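Local coordinates for protein ferredoxin (Trichomonas vaginalis, PDB 1L5P) that carries electrons on a single [2Fe-2S] cluster, linking pyruvate:ferredoxin oxidoreductase to hydrogenase in the hydrogenosome, at residues G1-K7 with D87-L93; A57-E63 with R75-A79. All coordinates share one frame; numbering follows the deposited sequence.

Interaction 1 of 2, residues G1-K7 with D87-L93; sequences GTITAVK and DGAVFEL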
loop_
_atom_site.group_PDB
_atom_site.type_symbol
_atom_site.label_atom_id
_atom_site.label_comp_id
_atom_site.label_asym_id
_atom_site.label_seq_id
_atom_site.Cartn_x
_atom_site.Cartn_y
_atom_site.Cartn_z
ATOM N N GLY A 1 -14.538 2.901 -1.251
ATOM C CA GLY A 1 -14.290 3.250 0.183
ATOM C C GLY A 1 -13.143 4.225 0.312
ATOM O O GLY A 1 -12.804 4.899 -0.658
ATOM N N THR A 2 -12.565 4.328 1.504
ATOM C CA THR A 2 -11.430 5.216 1.704
ATOM C C THR A 2 -10.440 4.673 2.721
ATOM O O THR A 2 -10.796 3.932 3.641
ATOM C CB THR A 2 -11.837 6.640 2.163
ATOM O OG1 THR A 2 -12.082 6.627 3.569
ATOM C CG2 THR A 2 -13.076 7.130 1.423
ATOM N N ILE A 3 -9.185 5.057 2.536
ATOM C CA ILE A 3 -8.116 4.640 3.419
ATOM C C ILE A 3 -7.354 5.892 3.818
ATOM O O ILE A 3 -7.445 6.937 3.163
ATOM C CB ILE A 3 -7.153 3.619 2.723
ATOM C CG1 ILE A 3 -6.448 4.262 1.527
ATOM C CG2 ILE A 3 -7.949 2.414 2.219
ATOM C CD1 ILE A 3 -4.980 4.461 1.738
ATOM N N THR A 4 -6.606 5.777 4.903
ATOM C CA THR A 4 -5.832 6.880 5.427
ATOM C C THR A 4 -4.350 6.642 5.166
ATOM O O THR A 4 -3.817 5.607 5.560
ATOM C CB THR A 4 -6.077 6.989 6.949
ATOM O OG1 THR A 4 -7.452 7.318 7.181
ATOM C CG2 THR A 4 -5.181 8.037 7.575
ATOM N N ALA A 5 -3.699 7.586 4.488
ATOM C CA ALA A 5 -2.268 7.496 4.212
ATOM C C ALA A 5 -1.619 8.478 5.173
ATOM O O ALA A 5 -2.147 9.565 5.379
ATOM C CB ALA A 5 -1.974 7.894 2.765
ATOM N N VAL A 6 -0.490 8.103 5.763
ATOM C CA VAL A 6 0.195 8.968 6.712
ATOM C C VAL A 6 1.629 9.212 6.292
ATOM O O VAL A 6 2.471 8.336 6.426
ATOM C CB VAL A 6 0.226 8.344 8.104
ATOM C CG1 VAL A 6 0.922 9.273 9.074
ATOM C CG2 VAL A 6 -1.187 8.035 8.557
ATOM N N LYS A 7 1.905 10.412 5.796
ATOM C CA LYS A 7 3.245 10.782 5.353
ATOM C C LYS A 7 3.738 11.949 6.188
ATOM O O LYS A 7 3.025 12.934 6.358
ATOM C CB LYS A 7 3.216 11.197 3.880
ATOM C CG LYS A 7 4.117 10.380 2.972
ATOM C CD LYS A 7 4.092 10.918 1.546
ATOM C CE LYS A 7 5.422 10.683 0.838
ATOM N NZ LYS A 7 5.857 11.876 0.056
ATOM N N ASP A 87 -11.947 -0.619 3.709
ATOM C CA ASP A 87 -12.417 0.718 4.064
ATOM C C ASP A 87 -12.060 1.089 5.506
ATOM O O ASP A 87 -12.510 0.456 6.459
ATOM C CB ASP A 87 -13.935 0.817 3.858
ATOM C CG ASP A 87 -14.447 2.242 3.962
ATOM O OD1 ASP A 87 -15.678 2.434 3.875
ATOM O OD2 ASP A 87 -13.627 3.171 4.133
ATOM N N GLY A 88 -11.249 2.127 5.661
ATOM C CA GLY A 88 -10.864 2.543 6.995
ATOM C C GLY A 88 -9.456 2.126 7.354
ATOM O O GLY A 88 -8.950 2.493 8.413
ATOM N N ALA A 89 -8.815 1.359 6.478
ATOM C CA ALA A 89 -7.450 0.911 6.736
ATOM C C ALA A 89 -6.512 2.107 6.736
ATOM O O ALA A 89 -6.729 3.075 6.000
ATOM C CB ALA A 89 -7.020 -0.080 5.679
ATOM N N VAL A 90 -5.476 2.039 7.561
ATOM C CA VAL A 90 -4.512 3.115 7.647
ATOM C C VAL A 90 -3.114 2.639 7.285
ATOM O O VAL A 90 -2.661 1.612 7.781
ATOM C CB VAL A 90 -4.482 3.678 9.056
ATOM C CG1 VAL A 90 -3.483 4.830 9.137
ATOM C CG2 VAL A 90 -5.884 4.134 9.438
ATOM N N PHE A 91 -2.429 3.384 6.420
ATOM C CA PHE A 91 -1.076 3.025 6.011
ATOM C C PHE A 91 -0.130 4.194 6.235
ATOM O O PHE A 91 -0.495 5.340 6.035
ATOM C CB PHE A 91 -1.048 2.610 4.534
ATOM C CG PHE A 91 -1.994 1.496 4.198
ATOM C CD1 PHE A 91 -3.295 1.771 3.798
ATOM C CD2 PHE A 91 -1.579 0.167 4.264
ATOM C CE1 PHE A 91 -4.179 0.729 3.461
ATOM C CE2 PHE A 91 -2.449 -0.876 3.934
ATOM C CZ PHE A 91 -3.751 -0.598 3.530
ATOM N N GLU A 92 1.091 3.888 6.650
ATOM C CA GLU A 92 2.102 4.895 6.908
ATOM C C GLU A 92 3.189 4.804 5.827
ATOM O O GLU A 92 3.710 3.723 5.541
ATOM C CB GLU A 92 2.654 4.650 8.306
ATOM C CG GLU A 92 3.910 5.372 8.656
ATOM C CD GLU A 92 4.385 4.989 10.044
ATOM O OE1 GLU A 92 5.608 4.787 10.244
ATOM O OE2 GLU A 92 3.521 4.880 10.939
ATOM N N LEU A 93 3.506 5.937 5.207
ATOM C CA LEU A 93 4.504 5.969 4.148
ATOM C C LEU A 93 5.867 6.331 4.701
ATOM O O LEU A 93 6.849 6.189 3.947
ATOM C CB LEU A 93 4.102 6.975 3.073
ATOM C CG LEU A 93 2.787 6.703 2.338
ATOM C CD1 LEU A 93 1.953 7.975 2.318
ATOM C CD2 LEU A 93 3.068 6.216 0.915
ATOM O OXT LEU A 93 5.939 6.743 5.877
#
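Strands 2-7 and 90-92 run parallel, their axes 4.7 Å apart at closest approach and 18° from aligned, with Thr4 beside Val90, Ala5 beside Phe91 and Val6 beside Glu92. Donors alternate between the two segments: Gly88 N gives to Thr2 O, Thr4 N to Ala89 O, Phe91 N to Thr4 O at 2.8 Å, Val6 N to Phe91 O, and Leu93 N to Val6 O. Ahead of the paired strands a side chain takes over. Asp87 OD2 accepts from Thr2 N at 3.1 Å, the N-H arriving from above the carboxylate plane; with CG anti to the backbone N (chi1 -169°), the carboxylate is swung up to that amide.

On the face of Thr4, Val6, Val90 and Glu92, Thr4 and Val90 lie side by side and point the same way, Thr4 CB 3.8 Å from Val90 CG2. The other branch, Val90 CG1, reaches Val6 CG2 at 4.0 Å. Glu92 OE1 makes a salt bridge with Lys50 of strand 48-53. On the face of Ala5 and Phe91, Ile3 crosses the Phe91 side chain at about a right angle, its CD1 end 3.8 Å from Phe91 CD1. At the C terminus Leu93 CD1 meets Ala5 CB at 4.0 Å; it also lies against Lys7 CG, though so closely that the detail there is doubtful.

In this beta-grasp fold the pair is the parallel centre of a mixed sheet. Strand 10-15 flanks 2-7, strand 48-53 flanks 90-92, and Leu22 and Leu26 of helix 22-27 pack on Ile3, Ala5, Phe91 and Leu93.

Interaction 2 of 2, residues A57-E63 with R75-A79; sequences AAAEDDE and RLACA. With FES (Fe2/s2 (inorganic) cluster), chain D.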
loop_
_atom_site.group_PDB
_atom_site.type_symbol
_atom_site.label_atom_id
_atom_site.label_comp_id
_atom_site.label_asym_id
_atom_site.label_seq_id
_atom_site.Cartn_x
_atom_site.Cartn_y
_atom_site.Cartn_z
ATOM N N ALA A 57 -5.766 -8.252 3.777
ATOM C CA ALA A 57 -5.428 -9.648 3.532
ATOM C C ALA A 57 -3.930 -9.896 3.693
ATOM O O ALA A 57 -3.104 -9.102 3.234
ATOM C CB ALA A 57 -5.895 -10.050 2.146
ATOM N N ALA A 58 -3.595 -10.996 4.364
ATOM C CA ALA A 58 -2.204 -11.369 4.610
ATOM C C ALA A 58 -1.427 -11.434 3.311
ATOM O O ALA A 58 -1.972 -11.741 2.254
ATOM C CB ALA A 58 -2.139 -12.700 5.328
ATOM N N ALA A 59 -0.145 -11.133 3.400
ATOM C CA ALA A 59 0.705 -11.130 2.228
ATOM C C ALA A 59 0.990 -12.539 1.709
ATOM O O ALA A 59 1.160 -13.475 2.489
ATOM C CB ALA A 59 2.011 -10.416 2.556
ATOM N N GLU A 60 1.033 -12.679 0.386
ATOM C CA GLU A 60 1.328 -13.963 -0.239
ATOM C C GLU A 60 2.827 -14.173 -0.226
ATOM O O GLU A 60 3.591 -13.242 0.032
ATOM C CB GLU A 60 0.857 -13.991 -1.686
ATOM C CG GLU A 60 -0.450 -13.288 -1.905
ATOM C CD GLU A 60 -1.635 -14.179 -1.624
ATOM O OE1 GLU A 60 -1.601 -14.905 -0.607
ATOM O OE2 GLU A 60 -2.600 -14.153 -2.423
ATOM N N ASP A 61 3.231 -15.405 -0.528
ATOM C CA ASP A 61 4.638 -15.812 -0.546
ATOM C C ASP A 61 5.520 -14.911 -1.394
ATOM O O ASP A 61 6.610 -14.520 -0.981
ATOM C CB ASP A 61 4.773 -17.255 -1.070
ATOM C CG ASP A 61 4.105 -18.287 -0.166
ATOM O OD1 ASP A 61 4.148 -18.137 1.077
ATOM O OD2 ASP A 61 3.541 -19.261 -0.712
ATOM N N ASP A 62 5.049 -14.598 -2.591
ATOM C CA ASP A 62 5.818 -13.754 -3.493
ATOM C C ASP A 62 6.099 -12.369 -2.901
ATOM O O ASP A 62 7.201 -11.833 -3.041
ATOM C CB ASP A 62 5.077 -13.636 -4.833
ATOM C CG ASP A 62 5.454 -14.754 -5.811
ATOM O OD1 ASP A 62 5.127 -14.640 -7.017
ATOM O OD2 ASP A 62 6.081 -15.749 -5.374
ATOM N N GLU A 63 5.104 -11.792 -2.235
ATOM C CA GLU A 63 5.283 -10.479 -1.632
ATOM C C GLU A 63 6.211 -10.577 -0.433
ATOM O O GLU A 63 7.092 -9.733 -0.251
ATOM C CB GLU A 63 3.941 -9.898 -1.188
ATOM C CG GLU A 63 4.082 -8.528 -0.549
ATOM C CD GLU A 63 2.824 -8.065 0.149
ATOM O OE1 GLU A 63 2.934 -7.200 1.044
ATOM O OE2 GLU A 63 1.730 -8.563 -0.194
ATOM N N ARG A 75 4.526 -3.723 3.827
ATOM C CA ARG A 75 3.754 -4.387 2.794
ATOM C C ARG A 75 4.067 -3.693 1.463
ATOM O O ARG A 75 4.566 -2.567 1.447
ATOM C CB ARG A 75 2.256 -4.277 3.089
ATOM C CG ARG A 75 1.794 -4.984 4.350
ATOM C CD ARG A 75 1.772 -6.503 4.177
ATOM N NE ARG A 75 1.103 -6.904 2.949
ATOM C CZ ARG A 75 -0.166 -7.282 2.882
ATOM N NH1 ARG A 75 -0.906 -7.314 3.980
ATOM N NH2 ARG A 75 -0.700 -7.626 1.713
ATOM N N LEU A 76 3.791 -4.376 0.355
ATOM C CA LEU A 76 4.001 -3.810 -0.971
ATOM C C LEU A 76 2.663 -3.197 -1.353
ATOM O O LEU A 76 1.666 -3.902 -1.456
ATOM C CB LEU A 76 4.345 -4.902 -1.985
ATOM C CG LEU A 76 5.720 -5.573 -1.951
ATOM C CD1 LEU A 76 5.844 -6.454 -3.184
ATOM C CD2 LEU A 76 6.835 -4.536 -1.913
ATOM N N ALA A 77 2.635 -1.888 -1.561
ATOM C CA ALA A 77 1.399 -1.215 -1.915
ATOM C C ALA A 77 0.724 -1.829 -3.133
ATOM O O ALA A 77 -0.497 -1.933 -3.170
ATOM C CB ALA A 77 1.669 0.261 -2.152
ATOM N N CYS A 78 1.496 -2.247 -4.132
ATOM C CA CYS A 78 0.881 -2.824 -5.325
ATOM C C CYS A 78 0.386 -4.268 -5.137
ATOM O O CYS A 78 -0.322 -4.810 -5.995
ATOM C CB CYS A 78 1.833 -2.747 -6.522
ATOM S SG CYS A 78 3.343 -3.699 -6.348
ATOM N N ALA A 79 0.741 -4.881 -4.009
ATOM C CA ALA A 79 0.315 -6.243 -3.710
ATOM C C ALA A 79 -1.051 -6.225 -3.024
ATOM O O ALA A 79 -1.696 -7.261 -2.864
ATOM C CB ALA A 79 1.331 -6.908 -2.809
HETATM FE FE1 FES D . 7.318 -2.768 -7.996
HETATM FE FE2 FES D . 5.291 -2.660 -6.181
HETATM S S1 FES D . 6.928 -4.179 -6.289
HETATM S S2 FES D . 5.670 -1.230 -7.890
#
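A buried carboxylate, that of Glu63, is gripped by both the side chain of Arg75 and the backbone of the next residue, Leu76. Arg75 takes it side-on in a salt bridge, with two nitrogens. NE gives to Glu63 OE1 at 2.7 Å from the syn side, nearly in the guanidinium plane, while NH2 gives to the syn lone pair of Glu63 OE2 at 3.2 Å; the two flat groups are turned 35° apart. Leu76 N adds a third bond, to Glu63 OE1 at 3.0 Å, coming from above the carboxylate plane, so OE1 serves two donors, which should limit the carboxylate's rotation. This company probably keeps Glu63 ionised.

Bends at chi2 (-74°) and chi3 (-48°) curl Arg75 back toward the 57-63 segment. There NH1 gives to Ala57 O at 2.9 Å, and NH2 adds a weak bond to the same oxygen. The methyl of Ala59 lies over one face of the guanidinium, offset toward its rim, with Ala59 CB 3.6 Å from Arg75 NE.

Lower on the glutamate, the extended chain slides past Leu76 in the opposite direction, Glu63 CG 3.7 Å from Leu76 CG. Leu76 CD1 in turn lies 4.0 Å from cluster sulfide S1, and Cys78 SG ligates iron FE2 at 2.2 Å. Leu76 thus stands between the ion pair and the [2Fe-2S] cluster.

Glu60 sits at the N-cap position of helix 61-67, whose first turn supplies Glu63. Arg75 and Leu76 end edge strand 74-76; Arg75 bonds through its backbone to Cys49 of neighbouring strand 48-53, Ala77 to Cys47 just before it, and the side chains of Ala77 and Cys78 touch Phe23 of helix 22-27.

In the fold
From the N terminus the chain enters strand 2-7, and this strand waits until the very end, at 87-93, for its parallel partner: interaction 1 closes a loop spanning almost the whole protein. Within that span, after helix 22-27, the cluster-binding cysteines Cys38, Cys44 and Cys47 and strand 48-53, interaction 2 closes a much shorter loop, pinning the start of helix 61-67 to strand 74-76 just before Cys78. The two loops therefore nest and do not cross. The centres of interactions 1 and 2 lie about 16 Å apart, on opposite sides of the chain's centre, without touching. The same sheet joins them: strand 48-53 lies between 90-92 and 74-76.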